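Side-chain contacts in disulfide bond forming protein (DsbF) (Mycobacterium tuberculosis, PDB 3IOS), which probably catalyses the oxidation of reduced, unfolded secreted proteins to form disulfide bonds, this chain being the thioredoxin-fold part of an extracellular lipoprotein: residues V16-Q19 with L20-S23; C51-C54 with Q55-P59; G105-W108 with A109-V113; G133-S136 with Q137-T141. All blocks are in the same frame, centred on the assembly; numbering follows the deposited sequence.

Contact 1. Residues V16-Q19 with L20-S23; sequences VPAQ and LQFS
P17 lays the CG corner of its pyrrolidine ring against the fork of L20, with P17 CG 3.5 Å from L20 CG and equally near L20 CD1. The two side chains meet at a slant, and the L20 fork comes to the ring because CG stands anti to the carbonyl carbon (chi1 -64°). A short 3-10 turn brings them together: L20 N donates to P17 O at 2.9 Å and Q21 N to A18 O at 3.1 Å. Q21 turns back over the start of the segment. Its extended chain lies across V16, with Q21 NE2 3.8 Å from V16 CG2, while Q21 OE1 comes to 3.4 Å from A18 CA. Q21 is also the centre of an inverse gamma turn, closed by a weak bond from F22 N to L20 O. Beyond it, the F22 ring meets the end of the turn edge-on, F22 CD2 lying 3.4 Å from Q19 O, which sits near the ring plane; this oxygen also accepts a hydrogen bond from N110 ND2. The lead-in to strand 23-25 therefore combines two chemistries: main-chain bonds set the turn and P17 and L20 pack within it, while V16 and P17 on L38, F22 on V107 of helix 106-110, and the polar bond of Q19 O to N110 join it to the fold.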
loop_
_atom_site.group_PDB
_atom_site.type_symbol
_atom_site.label_atom_id
_atom_site.label_comp_id
_atom_site.label_asym_id
_atom_site.label_seq_id
_atom_site.Cartn_x
_atom_site.Cartn_y
_atom_site.Cartn_z
ATOM N N VAL A 16 3.259 -5.784 19.138
ATOM C CA VAL A 16 3.114 -5.534 17.711
ATOM C C VAL A 16 3.771 -6.588 16.851
ATOM O O VAL A 16 4.836 -7.111 17.183
ATOM C CB VAL A 16 3.720 -4.189 17.275
ATOM C CG1 VAL A 16 2.789 -3.066 17.622
ATOM C CG2 VAL A 16 5.078 -3.994 17.918
ATOM N N PRO A 17 3.137 -6.914 15.723
ATOM C CA PRO A 17 3.712 -7.915 14.830
ATOM C C PRO A 17 4.971 -7.316 14.216
ATOM O O PRO A 17 5.010 -6.127 13.876
ATOM C CB PRO A 17 2.601 -8.138 13.810
ATOM C CG PRO A 17 1.945 -6.796 13.740
ATOM C CD PRO A 17 1.857 -6.411 15.193
ATOM N N ALA A 18 6.007 -8.135 14.091
ATOM C CA ALA A 18 7.270 -7.681 13.529
ATOM C C ALA A 18 7.075 -7.035 12.165
ATOM O O ALA A 18 7.816 -6.132 11.786
ATOM C CB ALA A 18 8.240 -8.856 13.423
ATOM N N GLN A 19 6.065 -7.495 11.433
ATOM C CA GLN A 19 5.782 -6.964 10.108
ATOM C C GLN A 19 5.428 -5.475 10.116
ATOM O O GLN A 19 5.617 -4.784 9.121
ATOM C CB GLN A 19 4.636 -7.744 9.454
ATOM C CG GLN A 19 4.920 -9.219 9.174
ATOM C CD GLN A 19 4.477 -10.146 10.289
ATOM O OE1 GLN A 19 4.381 -11.362 10.096
ATOM N NE2 GLN A 19 4.212 -9.587 11.462
ATOM N N LEU A 20 4.913 -4.979 11.235
ATOM C CA LEU A 20 4.539 -3.570 11.312
ATOM C C LEU A 20 5.627 -2.698 11.920
ATOM O O LEU A 20 5.464 -1.489 12.052
ATOM C CB LEU A 20 3.249 -3.412 12.120
ATOM C CG LEU A 20 2.003 -4.055 11.505
ATOM C CD1 LEU A 20 0.791 -3.738 12.365
ATOM C CD2 LEU A 20 1.801 -3.525 10.091
ATOM N N GLN A 21 6.745 -3.310 12.288
ATOM C CA GLN A 21 7.826 -2.550 12.889
ATOM C C GLN A 21 8.739 -1.933 11.847
ATOM O O GLN A 21 9.827 -2.436 11.568
ATOM C CB GLN A 21 8.615 -3.438 13.849
ATOM C CG GLN A 21 7.777 -3.896 15.037
ATOM C CD GLN A 21 8.570 -4.697 16.051
ATOM O OE1 GLN A 21 8.937 -5.847 15.806
ATOM N NE2 GLN A 21 8.842 -4.086 17.199
ATOM N N PHE A 22 8.272 -0.831 11.272
ATOM C CA PHE A 22 9.022 -0.105 10.257
ATOM C C PHE A 22 8.549 1.341 10.232
ATOM O O PHE A 22 7.450 1.654 10.685
ATOM C CB PHE A 22 8.823 -0.760 8.880
ATOM C CG PHE A 22 7.445 -0.562 8.294
ATOM C CD1 PHE A 22 7.126 0.602 7.602
ATOM C CD2 PHE A 22 6.468 -1.548 8.429
ATOM C CE1 PHE A 22 5.854 0.786 7.055
ATOM C CE2 PHE A 22 5.191 -1.371 7.886
ATOM C CZ PHE A 22 4.888 -0.202 7.196
ATOM N N SER A 23 9.397 2.226 9.725
ATOM C CA SER A 23 9.044 3.631 9.619
ATOM C C SER A 23 9.313 4.032 8.175
ATOM O O SER A 23 10.001 3.315 7.452
ATOM C CB SER A 23 9.887 4.475 10.577
ATOM O OG SER A 23 11.267 4.267 10.350
#

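Contact 2. Residues C51-C54 with Q55-P59; sequences CPTC and QGEAP
The CxxC motif that opens helix 52-67 supplies this contact, in which C51 and C54 begin the first turn and Q55 to P59 carry the helix onward. C51 is the N-cap. The crystal contains oxidized and reduced forms, C51 and C54 being joined by a disulfide when oxidized; both have two conformers, and in one of them C51 SG and C54 SG stand 3.7 Å apart, too far for a disulfide. In this conformer C51 SG accepts a weak, long capping bond from C54 N at 3.7 Å. Regular helical bonding follows, starting with Q55 N to C51 O at 2.9 Å, and then G56 N to P52 O, E57 N to T53 O and A58 N to C54 O. The helix kinks at P59, whose ring nitrogen has no hydrogen to give.

Among the side chains, Q55 runs back beside the first turn. Its CG passes 3.2 Å from C51 O, and its NE2 bonds P49 O, so the glutamine straps the loop before the helix to its first turn. T53 and E57 lie side by side and point the same way: T53 CG2, anti to its own backbone nitrogen, comes 4.2 Å from E57 CD. The carboxylate beyond is gripped at both oxygens, OE1 by Y119 OH and OE2 by M135 N, which fixes its rotation and ties the helix to strand 118-122 and the 133-136 loop. A CxxC pair at the amino end of a helix that follows a central strand is the active-site arrangement characteristic of thioredoxin-fold disulfide oxidoreductases.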
loop_
_atom_site.group_PDB
_atom_site.type_symbol
_atom_site.label_atom_id
_atom_site.label_comp_id
_atom_site.label_asym_id
_atom_site.label_seq_id
_atom_site.Cartn_x
_atom_site.Cartn_y
_atom_site.Cartn_z
ATOM N N CYS A 51 5.496 0.798 -13.746
ATOM C CA CYS A 51 4.835 -0.456 -13.974
ATOM C C CYS A 51 3.440 -0.281 -14.589
ATOM O O CYS A 51 2.524 0.278 -13.946
ATOM C CB CYS A 51 4.775 -1.087 -12.522
ATOM S SG CYS A 51 4.101 -2.827 -12.726
ATOM N N PRO A 52 3.276 -0.766 -15.800
ATOM C CA PRO A 52 1.997 -0.690 -16.475
ATOM C C PRO A 52 0.854 -1.348 -15.761
ATOM O O PRO A 52 -0.285 -0.886 -15.843
ATOM C CB PRO A 52 2.301 -1.307 -17.844
ATOM C CG PRO A 52 3.379 -2.292 -17.537
ATOM C CD PRO A 52 4.265 -1.517 -16.594
ATOM N N THR A 53 1.154 -2.431 -15.064
ATOM C CA THR A 53 0.125 -3.135 -14.314
ATOM C C THR A 53 -0.321 -2.256 -13.147
ATOM O O THR A 53 -1.514 -2.161 -12.859
ATOM C CB THR A 53 0.643 -4.487 -13.791
ATOM O OG1 THR A 53 1.045 -5.300 -14.901
ATOM C CG2 THR A 53 -0.440 -5.214 -13.011
ATOM N N CYS A 54 0.631 -1.608 -12.477
ATOM C CA CYS A 54 0.277 -0.722 -11.370
ATOM C C CYS A 54 -0.511 0.474 -11.856
ATOM O O CYS A 54 -1.418 0.947 -11.177
ATOM C CB CYS A 54 1.524 -0.229 -10.654
ATOM S SG CYS A 54 2.374 -1.536 -9.725
ATOM N N GLN A 55 -0.151 0.967 -13.032
ATOM C CA GLN A 55 -0.849 2.101 -13.612
ATOM C C GLN A 55 -2.293 1.686 -13.866
ATOM O O GLN A 55 -3.222 2.463 -13.650
ATOM C CB GLN A 55 -0.166 2.520 -14.917
ATOM C CG GLN A 55 1.220 3.113 -14.698
ATOM C CD GLN A 55 2.049 3.177 -15.966
ATOM O OE1 GLN A 55 1.536 3.000 -17.072
ATOM N NE2 GLN A 55 3.343 3.433 -15.810
ATOM N N GLY A 56 -2.474 0.443 -14.299
ATOM C CA GLY A 56 -3.813 -0.051 -14.566
ATOM C C GLY A 56 -4.626 -0.316 -13.314
ATOM O O GLY A 56 -5.841 -0.124 -13.303
ATOM N N GLU A 57 -3.968 -0.751 -12.245
ATOM C CA GLU A 57 -4.685 -1.041 -11.010
ATOM C C GLU A 57 -4.917 0.177 -10.122
ATOM O O GLU A 57 -5.760 0.141 -9.228
ATOM C CB GLU A 57 -3.945 -2.110 -10.209
ATOM C CG GLU A 57 -3.668 -3.377 -10.992
ATOM C CD GLU A 57 -3.382 -4.562 -10.096
ATOM O OE1 GLU A 57 -2.655 -4.396 -9.096
ATOM O OE2 GLU A 57 -3.878 -5.664 -10.402
ATOM N N ALA A 58 -4.172 1.248 -10.367
ATOM C CA ALA A 58 -4.298 2.457 -9.559
ATOM C C ALA A 58 -5.735 2.947 -9.364
ATOM O O ALA A 58 -6.161 3.173 -8.235
ATOM C CB ALA A 58 -3.434 3.568 -10.145
ATOM N N PRO A 59 -6.505 3.110 -10.454
ATOM C CA PRO A 59 -7.888 3.579 -10.285
ATOM C C PRO A 59 -8.750 2.609 -9.480
ATOM O O PRO A 59 -9.689 3.017 -8.791
ATOM C CB PRO A 59 -8.373 3.753 -11.723
ATOM C CG PRO A 59 -7.577 2.732 -12.476
ATOM C CD PRO A 59 -6.197 2.891 -11.877
#

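Contact 3. Residues G105-W108 with A109-V113; sequences GSVW and ANFGV
A Schellman motif ends the short helix 106-110, and the contact is built around it. G112, with positive phi (66°), is the C-prime residue. G112 N bonds A109 O, and V113 N reaches back to W108 O at 2.9 Å. The same W108 oxygen also accepts from F111 N at 3.1 Å, and the two donors approach from opposite faces of its carbonyl plane, so two bonds grip this one oxygen. This reversal returns V113 to the W108 indole. V113 CG1, the branch anti to the backbone N (chi1 176°), makes an off-centre CH-pi contact, 4.2 Å from the centroid of the W108 six-membered ring and 29° off its normal. The indole is fixed further by its NE1 bond to V76 O and by F46, whose ring meets it edge-to-face; W108 also lies near the C51-C54 pair, without touching it. N110 ND2, which donates to Q19 O, lies over one face of the F111 ring, displaced toward its rim. The F111 ring also packs on F46 and L44 of strand 42-47. Its edge points back into the helix, where F111 CD2 lies 3.3 Å from V107 O, close to the ring plane.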
loop_
_atom_site.group_PDB
_atom_site.type_symbol
_atom_site.label_atom_id
_atom_site.label_comp_id
_atom_site.label_asym_id
_atom_site.label_seq_id
_atom_site.Cartn_x
_atom_site.Cartn_y
_atom_site.Cartn_z
ATOM N N GLY A 105 14.023 1.147 -0.273
ATOM C CA GLY A 105 13.479 -0.196 -0.352
ATOM C C GLY A 105 13.292 -0.951 0.951
ATOM O O GLY A 105 13.060 -2.157 0.930
ATOM N N SER A 106 13.378 -0.253 2.077
ATOM C CA SER A 106 13.227 -0.910 3.370
ATOM C C SER A 106 11.811 -1.418 3.647
ATOM O O SER A 106 11.641 -2.468 4.270
ATOM C CB SER A 106 13.689 0.018 4.502
ATOM O OG SER A 106 12.974 1.238 4.531
ATOM N N VAL A 107 10.794 -0.695 3.188
ATOM C CA VAL A 107 9.430 -1.147 3.435
ATOM C C VAL A 107 9.123 -2.391 2.605
ATOM O O VAL A 107 8.534 -3.344 3.108
ATOM C CB VAL A 107 8.393 -0.032 3.140
ATOM C CG1 VAL A 107 6.985 -0.539 3.449
ATOM C CG2 VAL A 107 8.701 1.198 3.988
ATOM N N TRP A 108 9.518 -2.395 1.333
ATOM C CA TRP A 108 9.292 -3.568 0.502
ATOM C C TRP A 108 10.004 -4.767 1.121
ATOM O O TRP A 108 9.450 -5.864 1.195
ATOM C CB TRP A 108 9.841 -3.351 -0.908
ATOM C CG TRP A 108 8.939 -2.580 -1.812
ATOM C CD1 TRP A 108 8.162 -1.509 -1.481
ATOM C CD2 TRP A 108 8.780 -2.774 -3.218
ATOM N NE1 TRP A 108 7.530 -1.015 -2.600
ATOM C CE2 TRP A 108 7.897 -1.772 -3.682
ATOM C CE3 TRP A 108 9.308 -3.691 -4.137
ATOM C CZ2 TRP A 108 7.525 -1.665 -5.026
ATOM C CZ3 TRP A 108 8.937 -3.584 -5.476
ATOM C CH2 TRP A 108 8.057 -2.574 -5.905
ATOM N N ALA A 109 11.238 -4.547 1.567
ATOM C CA ALA A 109 12.032 -5.615 2.164
ATOM C C ALA A 109 11.339 -6.186 3.393
ATOM O O ALA A 109 11.322 -7.399 3.610
ATOM C CB ALA A 109 13.409 -5.086 2.537
ATOM N N ASN A 110 10.757 -5.299 4.190
ATOM C CA ASN A 110 10.063 -5.697 5.404
ATOM C C ASN A 110 8.902 -6.656 5.150
ATOM O O ASN A 110 8.543 -7.447 6.023
ATOM C CB ASN A 110 9.544 -4.461 6.132
ATOM C CG ASN A 110 8.828 -4.809 7.413
ATOM O OD1 ASN A 110 9.450 -5.176 8.393
ATOM N ND2 ASN A 110 7.506 -4.719 7.401
ATOM N N PHE A 111 8.318 -6.591 3.959
ATOM C CA PHE A 111 7.194 -7.455 3.622
ATOM C C PHE A 111 7.571 -8.550 2.636
ATOM O O PHE A 111 6.709 -9.267 2.127
ATOM C CB PHE A 111 6.049 -6.613 3.052
ATOM C CG PHE A 111 5.310 -5.813 4.088
ATOM C CD1 PHE A 111 4.268 -6.387 4.813
ATOM C CD2 PHE A 111 5.660 -4.494 4.347
ATOM C CE1 PHE A 111 3.586 -5.657 5.785
ATOM C CE2 PHE A 111 4.983 -3.750 5.319
ATOM C CZ PHE A 111 3.943 -4.337 6.038
ATOM N N GLY A 112 8.867 -8.673 2.367
ATOM C CA GLY A 112 9.335 -9.684 1.438
ATOM C C GLY A 112 8.876 -9.446 0.011
ATOM O O GLY A 112 8.728 -10.391 -0.767
ATOM N N VAL A 113 8.638 -8.186 -0.337
ATOM C CA VAL A 113 8.192 -7.850 -1.684
ATOM C C VAL A 113 9.389 -7.455 -2.539
ATOM O O VAL A 113 10.114 -6.515 -2.219
ATOM C CB VAL A 113 7.171 -6.687 -1.669
ATOM C CG1 VAL A 113 6.808 -6.290 -3.096
ATOM C CG2 VAL A 113 5.918 -7.107 -0.912
#

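Contact 4. Residues G133-S136 with Q137-T141; sequences GRMS and QDELT
With chi1 at 64°, S136 OG sits between its own backbone nitrogen and carbonyl carbon, the position from which it can turn into helix 137-147 and accept from E139 N. This is a serine N-cap: the bond from E139 N to S136 OG measures 3.1 Å and is fairly straight at 163°, while S136 O takes L140 N at 3.0 Å. In a full capping box the side chain of E139 would bond directly to S136 N. Here a water stands between them, accepting from S136 N at 3.0 Å and donating to E139 OE1 at 2.6 Å. The other oxygen, E139 OE2, forms a salt bridge with R143, one turn further on.

M135 lies on the inner side of the cap. Its chain crosses that of E139 at about a right angle, M135 CG touching E139 CB at 3.6 Å. A bend at chi3 (-65°) carries its methyl toward the E139 carboxylate, and M135 SD rests against the L140 backbone, 3.7 Å from L140 CA. M135 and L140 both pack on F121 of strand 118-122. Further into the first turn Q137 O is held twice, by T141 N at 2.9 Å and, from the opposite face of its plane, by T141 OG1 at 2.7 Å.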
loop_
_atom_site.group_PDB
_atom_site.type_symbol
_atom_site.label_atom_id
_atom_site.label_comp_id
_atom_site.label_asym_id
_atom_site.label_seq_id
_atom_site.Cartn_x
_atom_site.Cartn_y
_atom_site.Cartn_z
ATOM N N GLY A 133 1.068 -10.180 -7.074
ATOM C CA GLY A 133 0.414 -10.252 -8.360
ATOM C C GLY A 133 -0.676 -9.209 -8.469
ATOM O O GLY A 133 -0.903 -8.432 -7.542
ATOM N N ARG A 134 -1.354 -9.201 -9.607
ATOM C CA ARG A 134 -2.422 -8.247 -9.844
ATOM C C ARG A 134 -3.667 -8.670 -9.087
ATOM O O ARG A 134 -3.786 -9.815 -8.650
ATOM C CB ARG A 134 -2.718 -8.154 -11.342
ATOM C CG ARG A 134 -3.013 -9.486 -12.003
ATOM C CD ARG A 134 -3.132 -9.342 -13.514
ATOM N NE ARG A 134 -1.936 -8.740 -14.095
ATOM C CZ ARG A 134 -1.715 -8.623 -15.402
ATOM N NH1 ARG A 134 -0.596 -8.059 -15.838
ATOM N NH2 ARG A 134 -2.608 -9.076 -16.273
ATOM N N MET A 135 -4.586 -7.730 -8.913
ATOM C CA MET A 135 -5.819 -8.028 -8.222
ATOM C C MET A 135 -6.973 -7.249 -8.821
ATOM O O MET A 135 -6.871 -6.046 -9.068
ATOM C CB MET A 135 -5.698 -7.704 -6.737
ATOM C CG MET A 135 -6.781 -8.365 -5.919
ATOM S SD MET A 135 -6.475 -8.297 -4.179
ATOM C CE MET A 135 -4.990 -9.321 -4.016
ATOM N N SER A 136 -8.073 -7.950 -9.058
ATOM C CA SER A 136 -9.258 -7.338 -9.628
ATOM C C SER A 136 -9.971 -6.524 -8.562
ATOM O O SER A 136 -9.728 -6.691 -7.363
ATOM C CB SER A 136 -10.208 -8.414 -10.142
ATOM O OG SER A 136 -10.679 -9.202 -9.066
ATOM N N GLN A 137 -10.870 -5.654 -9.003
ATOM C CA GLN A 137 -11.627 -4.833 -8.074
ATOM C C GLN A 137 -12.471 -5.715 -7.158
ATOM O O GLN A 137 -12.587 -5.453 -5.963
ATOM C CB GLN A 137 -12.522 -3.853 -8.838
ATOM C CG GLN A 137 -13.216 -2.853 -7.933
ATOM C CD GLN A 137 -13.926 -1.758 -8.699
ATOM O OE1 GLN A 137 -13.360 -1.155 -9.608
ATOM N NE2 GLN A 137 -15.171 -1.485 -8.323
ATOM N N ASP A 138 -13.052 -6.775 -7.713
ATOM C CA ASP A 138 -13.865 -7.673 -6.908
ATOM C C ASP A 138 -13.048 -8.398 -5.849
ATOM O O ASP A 138 -13.472 -8.505 -4.699
ATOM C CB ASP A 138 -14.592 -8.701 -7.790
ATOM C CG ASP A 138 -15.698 -8.076 -8.621
ATOM O OD1 ASP A 138 -16.360 -7.147 -8.117
ATOM O OD2 ASP A 138 -15.919 -8.522 -9.768
ATOM N N GLU A 139 -11.873 -8.903 -6.219
ATOM C CA GLU A 139 -11.072 -9.594 -5.229
ATOM C C GLU A 139 -10.599 -8.652 -4.128
ATOM O O GLU A 139 -10.626 -9.010 -2.953
ATOM C CB GLU A 139 -9.851 -10.284 -5.856
ATOM C CG GLU A 139 -9.123 -11.127 -4.815
ATOM C CD GLU A 139 -7.916 -11.881 -5.345
ATOM O OE1 GLU A 139 -7.719 -11.927 -6.572
ATOM O OE2 GLU A 139 -7.172 -12.434 -4.511
ATOM N N LEU A 140 -10.162 -7.455 -4.504
ATOM C CA LEU A 140 -9.683 -6.492 -3.515
ATOM C C LEU A 140 -10.829 -6.146 -2.570
ATOM O O LEU A 140 -10.656 -6.110 -1.351
ATOM C CB LEU A 140 -9.160 -5.231 -4.217
ATOM C CG LEU A 140 -8.539 -4.144 -3.329
ATOM C CD1 LEU A 140 -7.430 -4.728 -2.459
ATOM C CD2 LEU A 140 -7.995 -3.032 -4.224
ATOM N N THR A 141 -12.012 -5.928 -3.135
ATOM C CA THR A 141 -13.189 -5.602 -2.333
ATOM C C THR A 141 -13.481 -6.729 -1.348
ATOM O O THR A 141 -13.698 -6.493 -0.159
ATOM C CB THR A 141 -14.420 -5.390 -3.236
ATOM O OG1 THR A 141 -14.183 -4.284 -4.113
ATOM C CG2 THR A 141 -15.674 -5.118 -2.396
HETATM O O HOH W 1 -8.042 -10.921 -8.909
#

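Overall arrangement
From the N terminus the four contacts run in series, each closing a turn or so of chain; none encloses or crosses another. Contact 1 shapes the approach to strand 23-25, contact 2 starts the helix between strands 42-47 and 72-77, contact 3 ends the helix before strand 118-122, and contact 4 starts the last helix after strand 128-132. In space they form two pairs. Contacts 1 and 3 touch, F22 CE2 meeting F111 CE2 at 3.5 Å, and join the N-terminal lead-in to helix 106-110. Contacts 2 and 4 also touch, their centres about 12 Å apart, and join the start of helix 52-67 to the loop before helix 137-147.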